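Local coordinates for aminopeptidase YwaD (Bacillus subtilis, PDB 6HC6), which removes N-terminal amino acids, among them arginine, lysine and leucine, from peptides, using two zinc ions per subunit, at residues A[110-115]-A[182-187]; A[195-200]-A[217-222]; A[398-403]-A[450-455]. One frame throughout, in Å; residues are numbered along the deposited sequence.

Interaction 1 of 3, residues A[110-115]-A[182-187]; sequences LLQAAS and LVPMTP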
loop_
_atom_site.group_PDB
_atom_site.type_symbol
_atom_site.label_atom_id
_atom_site.label_comp_id
_atom_site.label_asym_id
_atom_site.label_seq_id
_atom_site.Cartn_x
_atom_site.Cartn_y
_atom_site.Cartn_z
ATOM N N LEU A 110 -11.076 -20.236 -5.189
ATOM C CA LEU A 110 -10.881 -18.979 -4.483
ATOM C C LEU A 110 -10.465 -17.880 -5.450
ATOM O O LEU A 110 -9.664 -18.107 -6.359
ATOM C CB LEU A 110 -9.806 -19.145 -3.414
ATOM C CG LEU A 110 -10.146 -20.109 -2.288
ATOM C CD1 LEU A 110 -9.061 -20.041 -1.215
ATOM C CD2 LEU A 110 -11.501 -19.756 -1.715
ATOM N N LEU A 111 -10.995 -16.676 -5.240
ATOM C CA LEU A 111 -10.745 -15.582 -6.158
ATOM C C LEU A 111 -10.506 -14.297 -5.387
ATOM O O LEU A 111 -10.868 -14.167 -4.215
ATOM C CB LEU A 111 -11.916 -15.394 -7.143
ATOM C CG LEU A 111 -13.252 -14.875 -6.594
ATOM C CD1 LEU A 111 -13.316 -13.343 -6.537
ATOM C CD2 LEU A 111 -14.398 -15.379 -7.447
ATOM N N GLN A 112 -9.896 -13.338 -6.073
ATOM C CA GLN A 112 -9.848 -11.959 -5.607
ATOM C C GLN A 112 -10.351 -11.093 -6.744
ATOM O O GLN A 112 -9.819 -11.162 -7.857
ATOM C CB GLN A 112 -8.432 -11.548 -5.196
ATOM C CG GLN A 112 -8.105 -11.892 -3.764
ATOM C CD GLN A 112 -8.425 -10.745 -2.836
ATOM O OE1 GLN A 112 -7.649 -9.799 -2.725
ATOM N NE2 GLN A 112 -9.585 -10.805 -2.187
ATOM N N ALA A 113 -11.379 -10.298 -6.473
ATOM C CA ALA A 113 -12.006 -9.489 -7.499
ATOM C C ALA A 113 -11.276 -8.161 -7.625
ATOM O O ALA A 113 -10.784 -7.610 -6.636
ATOM C CB ALA A 113 -13.480 -9.256 -7.179
ATOM N N ALA A 114 -11.191 -7.665 -8.851
ATOM C CA ALA A 114 -10.484 -6.423 -9.109
ATOM C C ALA A 114 -11.365 -5.234 -8.742
ATOM O O ALA A 114 -12.504 -5.123 -9.204
ATOM C CB ALA A 114 -10.070 -6.341 -10.576
ATOM N N SER A 115 -10.840 -4.351 -7.901
ATOM C CA SER A 115 -11.526 -3.099 -7.633
ATOM C C SER A 115 -11.779 -2.361 -8.942
ATOM O O SER A 115 -10.915 -2.303 -9.821
ATOM C CB SER A 115 -10.689 -2.246 -6.674
ATOM O OG SER A 115 -11.332 -1.021 -6.376
ATOM N N LEU A 182 0.324 -18.605 -2.151
ATOM C CA LEU A 182 -0.603 -19.069 -1.122
ATOM C C LEU A 182 -2.025 -18.580 -1.366
ATOM O O LEU A 182 -2.979 -19.204 -0.892
ATOM C CB LEU A 182 -0.147 -18.594 0.258
ATOM C CG LEU A 182 1.186 -19.119 0.763
ATOM C CD1 LEU A 182 1.531 -18.423 2.071
ATOM C CD2 LEU A 182 1.094 -20.610 0.944
ATOM N N VAL A 183 -2.185 -17.460 -2.064
ATOM C CA VAL A 183 -3.504 -16.854 -2.235
ATOM C C VAL A 183 -3.700 -16.497 -3.699
ATOM O O VAL A 183 -2.731 -16.299 -4.450
ATOM C CB VAL A 183 -3.676 -15.594 -1.356
ATOM C CG1 VAL A 183 -3.701 -15.959 0.119
ATOM C CG2 VAL A 183 -2.592 -14.596 -1.681
ATOM N N PRO A 184 -4.951 -16.389 -4.130
ATOM C CA PRO A 184 -5.222 -15.912 -5.489
ATOM C C PRO A 184 -4.735 -14.484 -5.647
ATOM O O PRO A 184 -4.811 -13.680 -4.718
ATOM C CB PRO A 184 -6.750 -16.018 -5.608
ATOM C CG PRO A 184 -7.245 -16.033 -4.192
ATOM C CD PRO A 184 -6.183 -16.752 -3.409
ATOM N N MET A 185 -4.201 -14.188 -6.829
ATOM C CA MET A 185 -3.674 -12.866 -7.133
ATOM C C MET A 185 -4.805 -11.859 -7.312
ATOM O O MET A 185 -5.880 -12.186 -7.815
ATOM C CB MET A 185 -2.837 -12.928 -8.414
ATOM C CG MET A 185 -3.488 -13.802 -9.490
ATOM S SD MET A 185 -3.389 -13.225 -11.216
ATOM C CE MET A 185 -4.371 -11.731 -11.137
ATOM N N THR A 186 -4.554 -10.622 -6.899
ATOM C CA THR A 186 -5.483 -9.529 -7.176
ATOM C C THR A 186 -5.182 -8.953 -8.557
ATOM O O THR A 186 -4.050 -8.523 -8.801
ATOM C CB THR A 186 -5.352 -8.445 -6.116
ATOM O OG1 THR A 186 -5.582 -9.012 -4.819
ATOM C CG2 THR A 186 -6.361 -7.347 -6.359
ATOM N N PRO A 187 -6.134 -8.953 -9.488
ATOM C CA PRO A 187 -5.868 -8.391 -10.838
ATOM C C PRO A 187 -6.100 -6.883 -10.895
ATOM O O PRO A 187 -7.047 -6.391 -11.530
ATOM C CB PRO A 187 -6.844 -9.179 -11.718
ATOM C CG PRO A 187 -8.002 -9.458 -10.820
ATOM C CD PRO A 187 -7.439 -9.638 -9.422
#
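Gln112 and Thr186 form the polar centre of a contact in which the end of strand 107-113 is lined by an irregular loop, the touching parts of the two segments running 16° apart in direction. The CB of Gln112 lies 3.7 Å from Met185 O, with Thr186 OG1 almost as close. Its CG lies near Pro184 O and Thr186 OG1, and a bend at chi2 (-92°) turns the amide back to the threonine. At the tip, OE1 receives a weak hydrogen bond from Thr186 OG1 at 3.0 Å. Away from the contact, the same side chain also packs on Pro255 and Phe256.

Prolines meet the strand on both sides of this pair in sequence. Pro184 lays its ring along the backbone, CB 3.7 Å from Leu110 O and CG 3.9 Å from Leu111 C, while Leu110 CB adds a looser apolar touch. Pro187 brings CD to 3.2 Å from Gln112 O, and its CG packs against Ala114 CB at 3.7 Å.

The loop belongs to the PA domain and adds no strand to the sheet: no backbone hydrogen bond crosses the contact. Cohesion comes from proline carbons against peptide groups and the side chains of Leu110 and Ala114, with one weak side-chain bond, and Met185 O is buried without a partner, which implies a contact held by shape more than by polar pairing.

Interaction 2 of 3, residues A[195-200]-A[217-222]; sequences GIPVVG and LKLKAF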
loop_
_atom_site.group_PDB
_atom_site.type_symbol
_atom_site.label_atom_id
_atom_site.label_comp_id
_atom_site.label_asym_id
_atom_site.label_seq_id
_atom_site.Cartn_x
_atom_site.Cartn_y
_atom_site.Cartn_z
ATOM N N GLY A 195 -16.179 -2.745 -17.376
ATOM C CA GLY A 195 -17.611 -2.965 -17.346
ATOM C C GLY A 195 -18.057 -4.394 -17.175
ATOM O O GLY A 195 -19.264 -4.658 -17.137
ATOM N N ILE A 196 -17.123 -5.329 -17.073
ATOM C CA ILE A 196 -17.446 -6.733 -16.832
ATOM C C ILE A 196 -16.695 -7.164 -15.580
ATOM O O ILE A 196 -15.769 -6.470 -15.128
ATOM C CB ILE A 196 -17.104 -7.617 -18.056
ATOM C CG1 ILE A 196 -15.641 -7.448 -18.471
ATOM C CG2 ILE A 196 -18.010 -7.270 -19.221
ATOM C CD1 ILE A 196 -15.235 -8.370 -19.616
ATOM N N PRO A 197 -17.090 -8.281 -14.968
ATOM C CA PRO A 197 -16.332 -8.786 -13.814
ATOM C C PRO A 197 -14.910 -9.150 -14.208
ATOM O O PRO A 197 -14.664 -9.652 -15.307
ATOM C CB PRO A 197 -17.123 -10.025 -13.381
ATOM C CG PRO A 197 -18.498 -9.838 -13.946
ATOM C CD PRO A 197 -18.313 -9.063 -15.218
ATOM N N VAL A 198 -13.967 -8.870 -13.301
ATOM C CA VAL A 198 -12.564 -9.243 -13.453
ATOM C C VAL A 198 -12.102 -9.857 -12.136
ATOM O O VAL A 198 -12.150 -9.194 -11.093
ATOM C CB VAL A 198 -11.676 -8.039 -13.809
ATOM C CG1 VAL A 198 -10.236 -8.496 -14.009
ATOM C CG2 VAL A 198 -12.202 -7.286 -15.052
ATOM N N VAL A 199 -11.645 -11.108 -12.175
ATOM C CA VAL A 199 -11.189 -11.783 -10.963
ATOM C C VAL A 199 -9.845 -12.448 -11.221
ATOM O O VAL A 199 -9.499 -12.790 -12.354
ATOM C CB VAL A 199 -12.204 -12.828 -10.428
ATOM C CG1 VAL A 199 -13.594 -12.203 -10.224
ATOM C CG2 VAL A 199 -12.255 -14.068 -11.331
ATOM N N GLY A 200 -9.081 -12.621 -10.155
ATOM C CA GLY A 200 -7.801 -13.310 -10.221
ATOM C C GLY A 200 -7.867 -14.582 -9.401
ATOM O O GLY A 200 -8.513 -14.616 -8.353
ATOM N N LEU A 217 -19.664 -17.388 -12.039
ATOM C CA LEU A 217 -19.096 -16.368 -11.172
ATOM C C LEU A 217 -20.223 -15.687 -10.410
ATOM O O LEU A 217 -21.235 -15.310 -11.006
ATOM C CB LEU A 217 -18.306 -15.366 -12.008
ATOM C CG LEU A 217 -17.209 -14.529 -11.387
ATOM C CD1 LEU A 217 -16.028 -15.399 -11.040
ATOM C CD2 LEU A 217 -16.801 -13.494 -12.416
ATOM N N LYS A 218 -20.071 -15.574 -9.090
ATOM C CA LYS A 218 -21.005 -14.835 -8.247
ATOM C C LYS A 218 -20.216 -13.749 -7.536
ATOM O O LYS A 218 -19.314 -14.056 -6.751
ATOM C CB LYS A 218 -21.702 -15.744 -7.232
ATOM C CG LYS A 218 -22.532 -16.861 -7.851
ATOM C CD LYS A 218 -23.403 -17.573 -6.815
ATOM C CE LYS A 218 -24.083 -18.791 -7.435
ATOM N NZ LYS A 218 -24.843 -19.594 -6.434
ATOM N N LEU A 219 -20.538 -12.488 -7.824
ATOM C CA LEU A 219 -19.804 -11.361 -7.260
ATOM C C LEU A 219 -20.780 -10.286 -6.818
ATOM O O LEU A 219 -21.647 -9.874 -7.592
ATOM C CB LEU A 219 -18.815 -10.766 -8.264
ATOM C CG LEU A 219 -17.640 -11.636 -8.703
ATOM C CD1 LEU A 219 -17.012 -11.024 -9.933
ATOM C CD2 LEU A 219 -16.605 -11.782 -7.591
ATOM N N LYS A 220 -20.631 -9.836 -5.578
ATOM C CA LYS A 220 -21.454 -8.779 -5.016
ATOM C C LYS A 220 -20.579 -7.565 -4.737
ATOM O O LYS A 220 -19.444 -7.702 -4.269
ATOM C CB LYS A 220 -22.152 -9.252 -3.735
ATOM C CG LYS A 220 -22.483 -8.143 -2.747
ATOM C CD LYS A 220 -23.918 -8.247 -2.239
ATOM C CE LYS A 220 -24.175 -7.269 -1.100
ATOM N NZ LYS A 220 -25.462 -7.565 -0.399
ATOM N N ALA A 221 -21.098 -6.385 -5.071
ATOM C CA ALA A 221 -20.433 -5.121 -4.791
ATOM C C ALA A 221 -20.954 -4.563 -3.475
ATOM O O ALA A 221 -22.165 -4.400 -3.298
ATOM C CB ALA A 221 -20.670 -4.118 -5.918
ATOM N N PHE A 222 -20.042 -4.280 -2.557
ATOM C CA PHE A 222 -20.389 -3.609 -1.314
ATOM C C PHE A 222 -20.155 -2.118 -1.504
ATOM O O PHE A 222 -19.033 -1.700 -1.797
ATOM C CB PHE A 222 -19.565 -4.172 -0.159
ATOM C CG PHE A 222 -19.928 -5.578 0.184
ATOM C CD1 PHE A 222 -19.389 -6.641 -0.525
ATOM C CD2 PHE A 222 -20.856 -5.841 1.181
ATOM C CE1 PHE A 222 -19.745 -7.945 -0.222
ATOM C CE2 PHE A 222 -21.217 -7.137 1.489
ATOM C CZ PHE A 222 -20.662 -8.192 0.787
#
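Pro197 and Val199 face Leu217 and Leu219 in a wholly apolar contact, two side chains from each segment and no hydrogen bond between them. The alpha carbons stay well apart, the nearest pair being Pro197 and Leu219 at 7.9 Å, so it is the side chains that bridge the distance.

The first kind of contact is ring against methyl. Pro197 CB is wedged between two leucine tips, 3.6 Å from Leu217 CD2 and equally close to Leu219 CD1, so this one carbon joins both leucines.

Methyl against methyl is the second kind. Val199 and Leu217 reach toward each other tip to tip, with Val199 CG2 4.0 Å from Leu217 CD1. Val199 CG1 instead lies obliquely against Leu219, touching CD1 at 3.6 Å and CD2 less closely. The valine's chi1 of -54° directs CG2 to Leu217 and sets CG1 where it meets both leucines.

The two strands are not neighbours in their seven-stranded sheet, and they meet through side chains alone. Strand 198-201 runs between strands 107-113 and 172-176, whereas strand 214-222 is flanked by 125-131 and 97-104. Leu111 of strand 107-113 touches Val199, Leu217 and Leu219, Leu102 of strand 97-104 reaches Leu217, and Ile174 of strand 172-176 meets Val199, all part of the apolar packing around this contact in the PA domain region.

Interaction 3 of 3, residues A[398-403]-A[450-455]; sequences PWYHTP and IFEDIK. With ZN (zinc ion), chain E.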
loop_
_atom_site.group_PDB
_atom_site.type_symbol
_atom_site.label_atom_id
_atom_site.label_comp_id
_atom_site.label_asym_id
_atom_site.label_seq_id
_atom_site.Cartn_x
_atom_site.Cartn_y
_atom_site.Cartn_z
ATOM N N PRO A 398 9.906 -12.360 0.301
ATOM C CA PRO A 398 8.921 -13.175 -0.423
ATOM C C PRO A 398 7.546 -13.170 0.224
ATOM O O PRO A 398 6.578 -13.597 -0.416
ATOM C CB PRO A 398 9.540 -14.578 -0.401
ATOM C CG PRO A 398 10.471 -14.569 0.769
ATOM C CD PRO A 398 11.025 -13.174 0.817
ATOM N N TRP A 399 7.429 -12.684 1.454
ATOM C CA TRP A 399 6.172 -12.752 2.189
ATOM C C TRP A 399 5.238 -11.592 1.876
ATOM O O TRP A 399 4.067 -11.632 2.273
ATOM C CB TRP A 399 6.479 -12.808 3.687
ATOM C CG TRP A 399 7.526 -13.848 3.976
ATOM C CD1 TRP A 399 7.499 -15.163 3.599
ATOM C CD2 TRP A 399 8.760 -13.660 4.675
ATOM N NE1 TRP A 399 8.635 -15.806 4.030
ATOM C CE2 TRP A 399 9.426 -14.904 4.693
ATOM C CE3 TRP A 399 9.365 -12.565 5.294
ATOM C CZ2 TRP A 399 10.663 -15.076 5.306
ATOM C CZ3 TRP A 399 10.586 -12.740 5.899
ATOM C CH2 TRP A 399 11.225 -13.983 5.903
ATOM N N TYR A 400 5.733 -10.580 1.167
ATOM C CA TYR A 400 4.973 -9.388 0.820
ATOM C C TYR A 400 3.651 -9.753 0.149
ATOM O O TYR A 400 3.613 -10.584 -0.769
ATOM C CB TYR A 400 5.865 -8.537 -0.097
ATOM C CG TYR A 400 5.226 -7.478 -0.955
ATOM C CD1 TYR A 400 4.976 -6.207 -0.456
ATOM C CD2 TYR A 400 4.935 -7.730 -2.293
ATOM C CE1 TYR A 400 4.428 -5.228 -1.258
ATOM C CE2 TYR A 400 4.379 -6.758 -3.100
ATOM C CZ TYR A 400 4.127 -5.507 -2.576
ATOM O OH TYR A 400 3.574 -4.519 -3.359
ATOM N N HIS A 401 2.563 -9.166 0.660
ATOM C CA HIS A 401 1.215 -9.348 0.112
ATOM C C HIS A 401 0.733 -10.797 0.194
ATOM O O HIS A 401 -0.084 -11.237 -0.624
ATOM C CB HIS A 401 1.138 -8.827 -1.329
ATOM C CG HIS A 401 1.062 -7.331 -1.418
ATOM N ND1 HIS A 401 0.745 -6.670 -2.589
ATOM C CD2 HIS A 401 1.251 -6.371 -0.482
ATOM C CE1 HIS A 401 0.742 -5.366 -2.366
ATOM N NE2 HIS A 401 1.059 -5.160 -1.099
ATOM N N THR A 402 1.198 -11.549 1.187
ATOM C CA THR A 402 0.770 -12.921 1.426
ATOM C C THR A 402 0.349 -13.068 2.879
ATOM O O THR A 402 0.633 -12.200 3.712
ATOM C CB THR A 402 1.881 -13.942 1.124
ATOM O OG1 THR A 402 2.801 -13.974 2.217
ATOM C CG2 THR A 402 2.628 -13.627 -0.181
ATOM N N PRO A 403 -0.334 -14.166 3.224
ATOM C CA PRO A 403 -0.623 -14.422 4.646
ATOM C C PRO A 403 0.627 -14.537 5.492
ATOM O O PRO A 403 0.534 -14.463 6.722
ATOM C CB PRO A 403 -1.401 -15.746 4.615
ATOM C CG PRO A 403 -2.022 -15.781 3.270
ATOM C CD PRO A 403 -1.041 -15.122 2.346
ATOM N N ILE A 450 2.192 4.438 -9.128
ATOM C CA ILE A 450 1.099 4.678 -8.195
ATOM C C ILE A 450 0.632 3.381 -7.555
ATOM O O ILE A 450 0.506 3.286 -6.334
ATOM C CB ILE A 450 -0.077 5.401 -8.885
ATOM C CG1 ILE A 450 0.350 6.810 -9.293
ATOM C CG2 ILE A 450 -1.280 5.437 -7.932
ATOM C CD1 ILE A 450 -0.628 7.503 -10.186
ATOM N N PHE A 451 0.374 2.368 -8.370
ATOM C CA PHE A 451 -0.237 1.134 -7.911
ATOM C C PHE A 451 0.815 0.054 -7.668
ATOM O O PHE A 451 1.952 0.141 -8.140
ATOM C CB PHE A 451 -1.271 0.655 -8.931
ATOM C CG PHE A 451 -2.340 1.665 -9.217
ATOM C CD1 PHE A 451 -2.190 2.585 -10.238
ATOM C CD2 PHE A 451 -3.488 1.711 -8.435
ATOM C CE1 PHE A 451 -3.170 3.526 -10.492
ATOM C CE2 PHE A 451 -4.467 2.660 -8.681
ATOM C CZ PHE A 451 -4.305 3.565 -9.707
ATOM N N GLU A 452 0.415 -0.960 -6.903
ATOM C CA GLU A 452 1.195 -2.167 -6.677
ATOM C C GLU A 452 0.516 -3.330 -7.387
ATOM O O GLU A 452 -0.715 -3.370 -7.485
ATOM C CB GLU A 452 1.327 -2.469 -5.179
ATOM C CG GLU A 452 1.942 -1.298 -4.405
ATOM C CD GLU A 452 1.907 -1.462 -2.892
ATOM O OE1 GLU A 452 1.925 -2.612 -2.382
ATOM O OE2 GLU A 452 1.901 -0.420 -2.201
ATOM N N ASP A 453 1.319 -4.258 -7.903
ATOM C CA ASP A 453 0.816 -5.496 -8.504
ATOM C C ASP A 453 -0.183 -5.219 -9.635
ATOM O O ASP A 453 -1.336 -5.653 -9.589
ATOM C CB ASP A 453 0.162 -6.393 -7.442
ATOM C CG ASP A 453 1.146 -6.921 -6.411
ATOM O OD1 ASP A 453 2.371 -6.874 -6.665
ATOM O OD2 ASP A 453 0.679 -7.405 -5.350
ATOM N N ILE A 454 0.267 -4.496 -10.666
ATOM C CA ILE A 454 -0.611 -4.231 -11.807
ATOM C C ILE A 454 -0.329 -5.143 -12.991
ATOM O O ILE A 454 -0.991 -5.016 -14.027
ATOM C CB ILE A 454 -0.552 -2.757 -12.263
ATOM C CG1 ILE A 454 0.858 -2.354 -12.691
ATOM C CG2 ILE A 454 -1.079 -1.853 -11.183
ATOM C CD1 ILE A 454 0.922 -0.954 -13.277
ATOM N N LYS A 455 0.638 -6.046 -12.878
ATOM C CA LYS A 455 0.869 -7.048 -13.909
ATOM C C LYS A 455 1.517 -8.280 -13.284
ATOM O O LYS A 455 1.610 -9.336 -13.923
ATOM C CB LYS A 455 1.741 -6.496 -15.040
ATOM C CG LYS A 455 3.151 -6.149 -14.613
ATOM C CD LYS A 455 3.962 -5.596 -15.772
ATOM C CE LYS A 455 4.208 -6.647 -16.835
ATOM N NZ LYS A 455 4.871 -6.089 -18.060
ATOM O OXT LYS A 455 1.956 -8.238 -12.126
HETATM ZN ZN ZN E . 1.285 -3.211 -0.282
HETATM O O HOH W 1 1.759 -1.005 0.191
#
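Tyr400 and His401 occupy the centre of a type II beta turn from Trp399 to Thr402, with His401 at positive phi (63°), and both meet Glu452 and Asp453 of the C-terminal tail. The site is one half of the two-zinc centre of an M28 aminopeptidase. His401 NE2 binds zinc at 2.1 Å and Glu452 OE1 at 2.3 Å; Asp262 and Glu295 complete the protein ligands. His401 NE2 and Glu452 OE1 sit 3.0 Å apart because both bind the same zinc, not through a hydrogen bond. His401 ND1 donates to Asp453 OD2 at 2.9 Å, in the ring plane but from above the carboxylate, the two planes standing 89° apart; this second-shell bond fixes the rotation of the imidazole. A chi1 of 161°, CG opposite the backbone N, carries the Tyr400 ring out to the carboxylate. Its CZ lies over the centre of one imidazole face, and Tyr400 OH donates to Glu452 OE1 at 2.7 Å. A phenylalanine in its place would probably leave Glu452 OE1 without its hydroxyl donor and less firmly fixed beside the metal. The other carboxylate oxygen, Glu452 OE2, accepts a 2.5 Å hydrogen bond from a water that itself binds the zinc.

In the fold
Along the chain the three interactions come in series, each closing before the next opens. Interactions 1 and 2, with centres 11 Å apart, share one sheet: strands 107-113 and 198-201 are neighbours in it, joined by probable backbone bonds from Gly200 N to Gln112 O and from Ala114 N to Val198 O, and Pro187 packs on strand 198-201. Interaction 3 belongs to the metallopeptidase part, its centre also 11 Å from that of interaction 1 but 20 Å from that of interaction 2. Val183 and Leu182 touch Pro403, so the 182-187 loop lies between the PA domain sheet and the zinc-binding turn, with the Thr186 side chain about 10 Å from a zinc ion.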